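Local coordinates for protein transcriptional regulator (Pyrococcus horikoshii, PDB 1UDD) that is of uncertain biochemical role but bears the name transcriptional regulator and belongs to the all-helical TenA/Thi-4/PqqC family, with four chains in its assembly, at residues A[4-7]-A[8-11]; A[13-16]-A[17-21]; A[141-144]-A[145-149]. One frame throughout, in Å; residues are numbered along the deposited sequence.

Contact 1 (A[4-7]-A[8-11])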
ATOM      1  N   MET A   4      27.371  15.774  -0.992  1.00 32.50           N
ATOM      2  CA  MET A   4      26.406  14.685  -1.173  1.00 29.37           C
ATOM      3  C   MET A   4      25.000  15.034  -0.658  1.00 28.55           C
ATOM      4  O   MET A   4      24.805  16.000   0.082  1.00 28.08           O
ATOM      5  CB  MET A   4      26.874  13.425  -0.442  1.00 31.43           C
ATOM      6  CG  MET A   4      28.153  12.798  -0.947  1.00 33.49           C
ATOM      7  SD  MET A   4      28.485  11.296   0.032  1.00 36.17           S
ATOM      8  CE  MET A   4      30.032  10.733  -0.657  1.00 34.77           C
ATOM      9  N   ILE A   5      24.025  14.226  -1.053  1.00 28.16           N
ATOM     10  CA  ILE A   5      22.648  14.410  -0.608  1.00 23.87           C
ATOM     11  C   ILE A   5      22.570  14.382   0.929  1.00 24.89           C
ATOM     12  O   ILE A   5      21.988  15.285   1.527  1.00 24.68           O
ATOM     13  CB  ILE A   5      21.755  13.308  -1.179  1.00 24.61           C
ATOM     14  CG1 ILE A   5      21.743  13.413  -2.713  1.00 25.72           C
ATOM     15  CG2 ILE A   5      20.354  13.392  -0.581  1.00 20.55           C
ATOM     16  CD1 ILE A   5      20.863  12.379  -3.388  1.00 25.53           C
ATOM     17  N   THR A   6      23.159  13.368   1.573  1.00 22.70           N
ATOM     18  CA  THR A   6      23.112  13.303   3.032  1.00 21.55           C
ATOM     19  C   THR A   6      23.890  14.453   3.691  1.00 24.48           C
ATOM     20  O   THR A   6      23.611  14.814   4.833  1.00 24.62           O
ATOM     21  CB  THR A   6      23.607  11.925   3.587  1.00 22.27           C
ATOM     22  OG1 THR A   6      24.958  11.664   3.164  1.00 24.33           O
ATOM     23  CG2 THR A   6      22.684  10.796   3.095  1.00 17.30           C
ATOM     24  N   ASP A   7      24.868  15.019   2.978  1.00 24.59           N
ATOM     25  CA  ASP A   7      25.614  16.167   3.498  1.00 22.73           C
ATOM     26  C   ASP A   7      24.598  17.312   3.614  1.00 22.09           C
ATOM     27  O   ASP A   7      24.505  17.980   4.635  1.00 24.65           O
ATOM     28  CB  ASP A   7      26.737  16.583   2.538  1.00 21.55           C
ATOM     29  CG  ASP A   7      27.910  15.598   2.525  1.00 23.60           C
ATOM     30  OD1 ASP A   7      28.174  14.934   3.548  1.00 19.86           O
ATOM     31  OD2 ASP A   7      28.580  15.503   1.486  1.00 23.64           O
ATOM     32  N   LYS A   8      23.828  17.514   2.556  1.00 23.15           N
ATOM     33  CA  LYS A   8      22.806  18.558   2.529  1.00 26.40           C
ATOM     34  C   LYS A   8      21.731  18.350   3.578  1.00 21.80           C
ATOM     35  O   LYS A   8      21.261  19.309   4.174  1.00 24.27           O
ATOM     36  CB  LYS A   8      22.158  18.604   1.144  1.00 27.01           C
ATOM     37  CG  LYS A   8      23.110  19.058   0.060  1.00 26.09           C
ATOM     38  CD  LYS A   8      22.682  18.570  -1.311  1.00 30.34           C
ATOM     39  CE  LYS A   8      21.615  19.425  -1.946  1.00 30.86           C
ATOM     40  NZ  LYS A   8      21.267  18.866  -3.308  1.00 34.26           N
ATOM     41  N   LEU A   9      21.328  17.099   3.796  1.00 22.30           N
ATOM     42  CA  LEU A   9      20.298  16.809   4.781  1.00 21.31           C
ATOM     43  C   LEU A   9      20.773  17.200   6.174  1.00 23.48           C
ATOM     44  O   LEU A   9      20.000  17.763   6.973  1.00 21.60           O
ATOM     45  CB  LEU A   9      19.912  15.316   4.740  1.00 19.57           C
ATOM     46  CG  LEU A   9      19.384  14.793   3.390  1.00 15.88           C
ATOM     47  CD1 LEU A   9      19.013  13.317   3.501  1.00 19.40           C
ATOM     48  CD2 LEU A   9      18.157  15.591   2.964  1.00 17.67           C
ATOM     49  N   ARG A  10      22.034  16.886   6.474  1.00 20.78           N
ATOM     50  CA  ARG A  10      22.622  17.245   7.769  1.00 21.26           C
ATOM     51  C   ARG A  10      22.723  18.785   7.797  1.00 24.55           C
ATOM     52  O   ARG A  10      22.315  19.446   8.763  1.00 24.85           O
ATOM     53  CB  ARG A  10      24.021  16.619   7.893  1.00 20.49           C
ATOM     54  CG  ARG A  10      24.756  16.876   9.218  1.00 20.71           C
ATOM     55  CD  ARG A  10      24.161  16.090  10.392  1.00 19.61           C
ATOM     56  NE  ARG A  10      25.069  16.109  11.530  1.00 25.11           N
ATOM     57  CZ  ARG A  10      25.023  16.990  12.523  1.00 27.59           C
ATOM     58  NH1 ARG A  10      24.091  17.927  12.548  1.00 27.06           N
ATOM     59  NH2 ARG A  10      25.963  16.976  13.462  1.00 28.63           N
ATOM     60  N   ARG A  11      23.259  19.351   6.721  1.00 24.44           N
ATOM     61  CA  ARG A  11      23.396  20.806   6.617  1.00 28.63           C
ATOM     62  C   ARG A  11      22.056  21.506   6.905  1.00 29.05           C
ATOM     63  O   ARG A  11      21.962  22.353   7.794  1.00 29.33           O
ATOM     64  CB  ARG A  11      23.865  21.193   5.214  1.00 26.69           C
ATOM     65  CG  ARG A  11      24.131  22.692   5.026  1.00 34.43           C
ATOM     66  CD  ARG A  11      23.326  23.234   3.861  1.00 32.66           C
ATOM     67  NE  ARG A  11      23.890  22.918   2.557  1.00 33.86           N
ATOM     68  CZ  ARG A  11      23.163  22.625   1.479  1.00 36.45           C
ATOM     69  NH1 ARG A  11      21.844  22.594   1.545  1.00 35.99           N
ATOM     70  NH2 ARG A  11      23.757  22.379   0.321  1.00 40.61           N
TER
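Lys8 lays the carbons of its side chain against the carbonyl oxygens of Met4 and Ile5, one turn back along helix 5-11. Its CB starts beside Ile5 O, at 3.3 Å. The first torsion sets CG opposite the carbonyl carbon and next to the backbone N (chi1 -67°), which carries it toward the preceding turn and brings Lys8 CG to 3.5 Å from Met4 O. Lys8 CD stays by that same Met4 O, at 3.6 Å. A bend at chi3 (82°) then swings CE and NZ off the segment, and the ammonium end makes a cation-pi contact with Tyr190 of helix 190-213. Met4 O is held at the same time by a backbone bond from Lys8 N, of 3.1 Å.

Leu9 repeats the pattern on the inner face. Its CG sits over Ile5 O at 3.2 Å, while Leu9 CD1 and Ile5 CG2 meet as apolar neighbours at 4.3 Å. Both side chains also pack on Tyr190, and buried Thr6 hydrogen-bonds through OG1 to Asp183 OD2 of helix 169-183, so this face docks against the body of the fold.

Asp7 reaches back to the helix start: its OD2 accepts Met4 N at 2.8 Å, on the anti side of the carboxylate and 28° out of its plane. With Met4 as N-cap and Asp7 three residues on, this is the N3-to-N-cap half of a capping box, to which Met4 supplies no reciprocal side-chain bond, at the first turn of an amphipathic helix.

Contact 2 (A[13-16]-A[17-21]); sequences SEQI and WKKIF
Trp17 has CG beside its backbone N (chi1 -83°), which turns the indole back toward Ser13, while the chi1 of Ser13 (57°) places OG between N and the carbonyl carbon, over one indole face. This is i to i+4 packing on a short amphipathic helix, 14-21. The evidence is a Ser13 OG to Trp17 NE1 approach of 3.6 Å. Neither polar atom relies on the other: Ser13 OG is hydrogen-bonded to Leu9 O, and Trp17 NE1 to Ser201 OG of helix 190-213.

Ile16 comes to the same ring from another direction. Its CG1 lies at the indole edge, near the ring plane, 3.7 Å from Trp17 CD1. Its CD1 runs on beside Ile20, pointing the same way, and the two CD1 atoms of Ile16 and Ile20 meet at 3.7 Å.

The solvent side differs. Exposed Gln15 and Lys18 lie side by side, pointing the same way, and the amide NE2 of Gln15 rests against the aliphatic CD of Lys18 at 3.6 Å, so the touch involves methylene rather than ammonium. On the Ile20 side, Ile16 O accepts Ile20 N at 3.0 Å, and Ile20 CG1 leans on that same Ile16 O at 3.3 Å.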
ATOM      1  N   SER A  13      19.424  20.635   8.475  1.00 28.48           N
ATOM      2  CA  SER A  13      18.699  20.370   9.716  1.00 26.61           C
ATOM      3  C   SER A  13      19.543  20.629  10.947  1.00 27.46           C
ATOM      4  O   SER A  13      19.194  20.176  12.044  1.00 25.67           O
ATOM      5  CB  SER A  13      18.209  18.916   9.749  1.00 24.86           C
ATOM      6  OG  SER A  13      19.293  18.016   9.595  1.00 20.11           O
ATOM      7  N   GLU A  14      20.640  21.365  10.768  1.00 28.26           N
ATOM      8  CA  GLU A  14      21.581  21.669  11.854  1.00 27.73           C
ATOM      9  C   GLU A  14      20.967  22.237  13.126  1.00 29.58           C
ATOM     10  O   GLU A  14      21.326  21.843  14.246  1.00 25.69           O
ATOM     11  CB  GLU A  14      22.666  22.653  11.358  1.00 26.91           C
ATOM     12  CG  GLU A  14      23.684  22.035  10.372  1.00 29.49           C
ATOM     13  CD  GLU A  14      24.612  23.065   9.749  1.00 28.35           C
ATOM     14  OE1 GLU A  14      24.242  24.254   9.728  1.00 29.87           O
ATOM     15  OE2 GLU A  14      25.699  22.694   9.254  1.00 27.96           O
ATOM     16  N   GLN A  15      20.046  23.175  12.967  1.00 27.79           N
ATOM     17  CA  GLN A  15      19.473  23.780  14.149  1.00 29.48           C
ATOM     18  C   GLN A  15      18.622  22.828  14.986  1.00 28.93           C
ATOM     19  O   GLN A  15      18.677  22.865  16.218  1.00 28.55           O
ATOM     20  CB  GLN A  15      18.693  25.032  13.769  1.00 30.54           C
ATOM     21  CG  GLN A  15      18.581  26.006  14.920  1.00 42.39           C
ATOM     22  CD  GLN A  15      19.822  26.004  15.811  1.00 45.94           C
ATOM     23  OE1 GLN A  15      20.915  26.433  15.400  1.00 45.80           O
ATOM     24  NE2 GLN A  15      19.659  25.503  17.040  1.00 45.78           N
ATOM     25  N   ILE A  16      17.850  21.957  14.354  1.00 25.25           N
ATOM     26  CA  ILE A  16      17.054  21.080  15.182  1.00 27.25           C
ATOM     27  C   ILE A  16      17.907  19.940  15.761  1.00 27.17           C
ATOM     28  O   ILE A  16      17.630  19.470  16.855  1.00 28.92           O
ATOM     29  CB  ILE A  16      15.808  20.555  14.431  1.00 30.30           C
ATOM     30  CG1 ILE A  16      16.004  19.121  14.020  1.00 26.55           C
ATOM     31  CG2 ILE A  16      15.438  21.454  13.280  1.00 29.25           C
ATOM     32  CD1 ILE A  16      15.121  18.241  14.872  1.00 27.76           C
ATOM     33  N   TRP A  17      18.958  19.510  15.049  1.00 26.23           N
ATOM     34  CA  TRP A  17      19.815  18.456  15.585  1.00 24.29           C
ATOM     35  C   TRP A  17      20.550  18.983  16.819  1.00 24.88           C
ATOM     36  O   TRP A  17      20.775  18.250  17.779  1.00 23.81           O
ATOM     37  CB  TRP A  17      20.787  17.945  14.520  1.00 22.72           C
ATOM     38  CG  TRP A  17      20.138  16.902  13.603  1.00 23.63           C
ATOM     39  CD1 TRP A  17      18.884  16.946  13.075  1.00 21.41           C
ATOM     40  CD2 TRP A  17      20.709  15.656  13.176  1.00 25.51           C
ATOM     41  NE1 TRP A  17      18.626  15.800  12.351  1.00 27.44           N
ATOM     42  CE2 TRP A  17      19.732  14.990  12.399  1.00 26.82           C
ATOM     43  CE3 TRP A  17      21.953  15.036  13.379  1.00 22.58           C
ATOM     44  CZ2 TRP A  17      19.958  13.734  11.826  1.00 22.55           C
ATOM     45  CZ3 TRP A  17      22.177  13.786  12.810  1.00 24.65           C
ATOM     46  CH2 TRP A  17      21.180  13.150  12.040  1.00 22.69           C
ATOM     47  N   LYS A  18      20.895  20.270  16.804  1.00 26.55           N
ATOM     48  CA  LYS A  18      21.549  20.882  17.947  1.00 27.55           C
ATOM     49  C   LYS A  18      20.611  20.790  19.160  1.00 27.94           C
ATOM     50  O   LYS A  18      21.037  20.436  20.268  1.00 25.93           O
ATOM     51  CB  LYS A  18      21.878  22.341  17.633  1.00 31.84           C
ATOM     52  CG  LYS A  18      22.521  23.095  18.773  1.00 37.14           C
ATOM     53  CD  LYS A  18      22.880  24.508  18.350  1.00 39.44           C
ATOM     54  CE  LYS A  18      23.387  25.317  19.536  1.00 44.52           C
ATOM     55  NZ  LYS A  18      23.653  26.721  19.132  1.00 45.33           N
ATOM     56  N   LYS A  19      19.328  21.096  18.956  1.00 29.60           N
ATOM     57  CA  LYS A  19      18.356  21.015  20.052  1.00 30.07           C
ATOM     58  C   LYS A  19      18.237  19.556  20.513  1.00 30.88           C
ATOM     59  O   LYS A  19      17.963  19.280  21.679  1.00 30.62           O
ATOM     60  CB  LYS A  19      16.981  21.514  19.605  1.00 33.60           C
ATOM     61  CG  LYS A  19      16.946  22.932  19.038  1.00 37.94           C
ATOM     62  CD  LYS A  19      15.509  23.259  18.624  1.00 43.14           C
ATOM     63  CE  LYS A  19      15.411  24.569  17.869  1.00 44.79           C
ATOM     64  NZ  LYS A  19      15.966  25.680  18.675  1.00 48.09           N
ATOM     65  N   ILE A  20      18.430  18.619  19.593  1.00 28.54           N
ATOM     66  CA  ILE A  20      18.375  17.205  19.965  1.00 28.62           C
ATOM     67  C   ILE A  20      19.604  16.864  20.816  1.00 29.20           C
ATOM     68  O   ILE A  20      19.493  16.203  21.851  1.00 26.42           O
ATOM     69  CB  ILE A  20      18.409  16.291  18.746  1.00 25.33           C
ATOM     70  CG1 ILE A  20      17.117  16.447  17.940  1.00 29.05           C
ATOM     71  CG2 ILE A  20      18.653  14.842  19.200  1.00 20.75           C
ATOM     72  CD1 ILE A  20      17.077  15.611  16.648  1.00 27.69           C
ATOM     73  N   PHE A  21      20.779  17.306  20.376  1.00 29.51           N
ATOM     74  CA  PHE A  21      21.991  17.008  21.132  1.00 33.10           C
ATOM     75  C   PHE A  21      21.946  17.611  22.538  1.00 31.97           C
ATOM     76  O   PHE A  21      22.457  17.029  23.489  1.00 31.89           O
ATOM     77  CB  PHE A  21      23.242  17.518  20.401  1.00 32.60           C
ATOM     78  CG  PHE A  21      23.469  16.882  19.054  1.00 33.72           C
ATOM     79  CD1 PHE A  21      23.235  15.522  18.857  1.00 33.54           C
ATOM     80  CD2 PHE A  21      23.943  17.643  17.983  1.00 34.18           C
ATOM     81  CE1 PHE A  21      23.468  14.926  17.613  1.00 33.90           C
ATOM     82  CE2 PHE A  21      24.179  17.061  16.742  1.00 35.08           C
ATOM     83  CZ  PHE A  21      23.940  15.698  16.553  1.00 35.22           C
TER

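Contact 3 (A[141-144]-A[145-149])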
ATOM      1  N   ALA A 141      23.276   7.705  16.421  1.00 27.61           N
ATOM      2  CA  ALA A 141      24.717   7.520  16.376  1.00 27.35           C
ATOM      3  C   ALA A 141      25.411   8.851  16.658  1.00 28.35           C
ATOM      4  O   ALA A 141      26.401   8.889  17.391  1.00 27.23           O
ATOM      5  CB  ALA A 141      25.141   6.982  15.008  1.00 27.06           C
ATOM      6  N   GLU A 142      24.894   9.941  16.079  1.00 28.33           N
ATOM      7  CA  GLU A 142      25.497  11.262  16.275  1.00 28.89           C
ATOM      8  C   GLU A 142      25.382  11.720  17.720  1.00 28.52           C
ATOM      9  O   GLU A 142      26.282  12.374  18.242  1.00 26.35           O
ATOM     10  CB  GLU A 142      24.851  12.313  15.366  1.00 28.92           C
ATOM     11  CG  GLU A 142      25.257  12.262  13.920  1.00 37.42           C
ATOM     12  CD  GLU A 142      26.742  12.503  13.690  1.00 37.11           C
ATOM     13  OE1 GLU A 142      27.358  13.306  14.425  1.00 39.82           O
ATOM     14  OE2 GLU A 142      27.289  11.902  12.744  1.00 39.36           O
ATOM     15  N   ILE A 143      24.257  11.400  18.353  1.00 29.31           N
ATOM     16  CA  ILE A 143      24.046  11.772  19.740  1.00 29.25           C
ATOM     17  C   ILE A 143      25.105  11.088  20.611  1.00 30.16           C
ATOM     18  O   ILE A 143      25.727  11.733  21.446  1.00 31.43           O
ATOM     19  CB  ILE A 143      22.641  11.346  20.228  1.00 29.26           C
ATOM     20  CG1 ILE A 143      21.553  12.171  19.526  1.00 30.05           C
ATOM     21  CG2 ILE A 143      22.547  11.532  21.726  1.00 29.78           C
ATOM     22  CD1 ILE A 143      20.109  11.701  19.853  1.00 28.63           C
ATOM     23  N   ALA A 144      25.305   9.787  20.410  1.00 31.43           N
ATOM     24  CA  ALA A 144      26.293   9.038  21.186  1.00 32.84           C
ATOM     25  C   ALA A 144      27.678   9.612  20.932  1.00 35.66           C
ATOM     26  O   ALA A 144      28.440   9.852  21.871  1.00 35.57           O
ATOM     27  CB  ALA A 144      26.260   7.560  20.814  1.00 34.38           C
ATOM     28  N   GLU A 145      28.003   9.840  19.661  1.00 35.64           N
ATOM     29  CA  GLU A 145      29.301  10.411  19.310  1.00 36.98           C
ATOM     30  C   GLU A 145      29.456  11.741  20.047  1.00 34.79           C
ATOM     31  O   GLU A 145      30.489  12.009  20.648  1.00 34.71           O
ATOM     32  CB  GLU A 145      29.384  10.624  17.791  1.00 40.31           C
ATOM     33  CG  GLU A 145      30.658  11.294  17.277  1.00 42.92           C
ATOM     34  CD  GLU A 145      31.917  10.503  17.585  1.00 48.14           C
ATOM     35  OE1 GLU A 145      31.843   9.257  17.587  1.00 53.29           O
ATOM     36  OE2 GLU A 145      32.983  11.126  17.807  1.00 49.75           O
ATOM     37  N   TYR A 146      28.397  12.543  20.026  1.00 32.79           N
ATOM     38  CA  TYR A 146      28.373  13.855  20.667  1.00 32.46           C
ATOM     39  C   TYR A 146      28.608  13.817  22.183  1.00 33.96           C
ATOM     40  O   TYR A 146      29.254  14.704  22.734  1.00 32.74           O
ATOM     41  CB  TYR A 146      27.023  14.532  20.405  1.00 32.16           C
ATOM     42  CG  TYR A 146      26.945  15.988  20.817  1.00 33.92           C
ATOM     43  CD1 TYR A 146      27.199  17.011  19.898  1.00 35.19           C
ATOM     44  CD2 TYR A 146      26.597  16.346  22.119  1.00 37.32           C
ATOM     45  CE1 TYR A 146      27.104  18.352  20.259  1.00 32.80           C
ATOM     46  CE2 TYR A 146      26.498  17.686  22.498  1.00 34.48           C
ATOM     47  CZ  TYR A 146      26.749  18.682  21.559  1.00 35.23           C
ATOM     48  OH  TYR A 146      26.612  20.004  21.914  1.00 31.11           O
ATOM     49  N   HIS A 147      28.055  12.806  22.851  1.00 32.93           N
ATOM     50  CA  HIS A 147      28.186  12.675  24.302  1.00 36.82           C
ATOM     51  C   HIS A 147      29.102  11.520  24.708  1.00 36.57           C
ATOM     52  O   HIS A 147      29.036  11.026  25.830  1.00 34.89           O
ATOM     53  CB  HIS A 147      26.803  12.480  24.933  1.00 38.16           C
ATOM     54  CG  HIS A 147      25.881  13.645  24.750  1.00 40.58           C
ATOM     55  ND1 HIS A 147      26.042  14.835  25.426  1.00 42.20           N
ATOM     56  CD2 HIS A 147      24.785  13.802  23.970  1.00 41.85           C
ATOM     57  CE1 HIS A 147      25.085  15.674  25.073  1.00 41.44           C
ATOM     58  NE2 HIS A 147      24.310  15.072  24.189  1.00 39.73           N
ATOM     59  N   LYS A 148      29.949  11.112  23.773  1.00 38.43           N
ATOM     60  CA  LYS A 148      30.909  10.025  23.927  1.00 39.98           C
ATOM     61  C   LYS A 148      31.640  10.048  25.277  1.00 41.84           C
ATOM     62  O   LYS A 148      31.672   9.054  26.004  1.00 39.25           O
ATOM     63  CB  LYS A 148      31.918  10.153  22.794  1.00 41.26           C
ATOM     64  CG  LYS A 148      32.666   8.916  22.397  1.00 46.45           C
ATOM     65  CD  LYS A 148      33.596   9.277  21.243  1.00 47.09           C
ATOM     66  CE  LYS A 148      33.927   8.073  20.385  1.00 49.09           C
ATOM     67  NZ  LYS A 148      34.789   8.445  19.234  1.00 51.02           N
ATOM     68  N   ASP A 149      32.241  11.188  25.592  1.00 44.46           N
ATOM     69  CA  ASP A 149      32.987  11.356  26.838  1.00 49.08           C
ATOM     70  C   ASP A 149      32.117  11.156  28.077  1.00 49.07           C
ATOM     71  O   ASP A 149      32.497  10.417  28.988  1.00 49.67           O
ATOM     72  CB  ASP A 149      33.653  12.741  26.861  1.00 50.68           C
ATOM     73  CG  ASP A 149      32.689  13.871  26.496  1.00 54.56           C
ATOM     74  OD1 ASP A 149      31.970  13.761  25.472  1.00 53.42           O
ATOM     75  OD2 ASP A 149      32.661  14.882  27.231  1.00 57.43           O
TER
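His147 N meets two carbonyl oxygens across the last turn of helix 126-146, and this fork marks a helix end joined directly to a new start: His147 is the first residue to leave helical angles and also the N-cap of helix 148-151. The main bond runs to Ile143 O, at 2.9 Å with an N-H...O angle of 144°. A second, weak one reaches Ala144 O at 3.1 Å, strongly bent at 122°.

Before the break the pairing is regular. Glu145 N gives to Ala141 O at 2.9 Å, and Tyr146 N to Glu142 O at 2.8 Å. Beyond it, Lys148 N turns to Glu145 O at 3.3 Å, a bond spanning three residues. The side chains of the same pair form a long, weak salt bridge, Lys148 NZ to Glu145 OE1 at 3.5 Å.

Two side chains, Glu142 and His147, find polar partners outside the turn. Glu142 OE2 is hydrogen-bonded to Trp138 NE1, and the buried imidazole of His147 bonds through NE2 to Phe21 O of helix 14-21, with a weak bond at ND1 to Lys150 NZ.

Within the turn that imidazole is packed from two directions. With CG placed beside the backbone N (chi1 -63°), the ring turns back toward Ile143, whose CG2 lies at the imidazole edge, in plane, 3.9 Å from His147 CD2. The edge of the Tyr146 ring points at one imidazole face: Tyr146 CD2 stands 3.3 Å above the plane of the His147 ring, over its centre.

How the contacts relate
Contacts 1 and 2 each cover a whole short helix with its N-cap residue, whereas contact 3 bridges the end of helix 126-146 and the start of helix 148-151. All are partly buried: Thr6, Leu9, Trp17, Ile20, Ile143 and His147 face inward, while Arg11, Lys18 and Glu145 are exposed. Contact 1 has an aspartate carboxylate taking the N-cap amide; contact 2 packs through indole and isoleucines; contact 3 adds a buried histidine. Contacts 1 and 2 both lean on helix 190-213, and Arg10 NH1 lies 3.7 Å from Trp17 CE3. Ile20 CG2, 3.5 Å from Ile143 CD1, and a probable Phe21 O to His147 NE2 hydrogen bond join contacts 2 and 3. Between contacts 1 and 3, centres about 19 Å apart, Arg10 approaches Glu142.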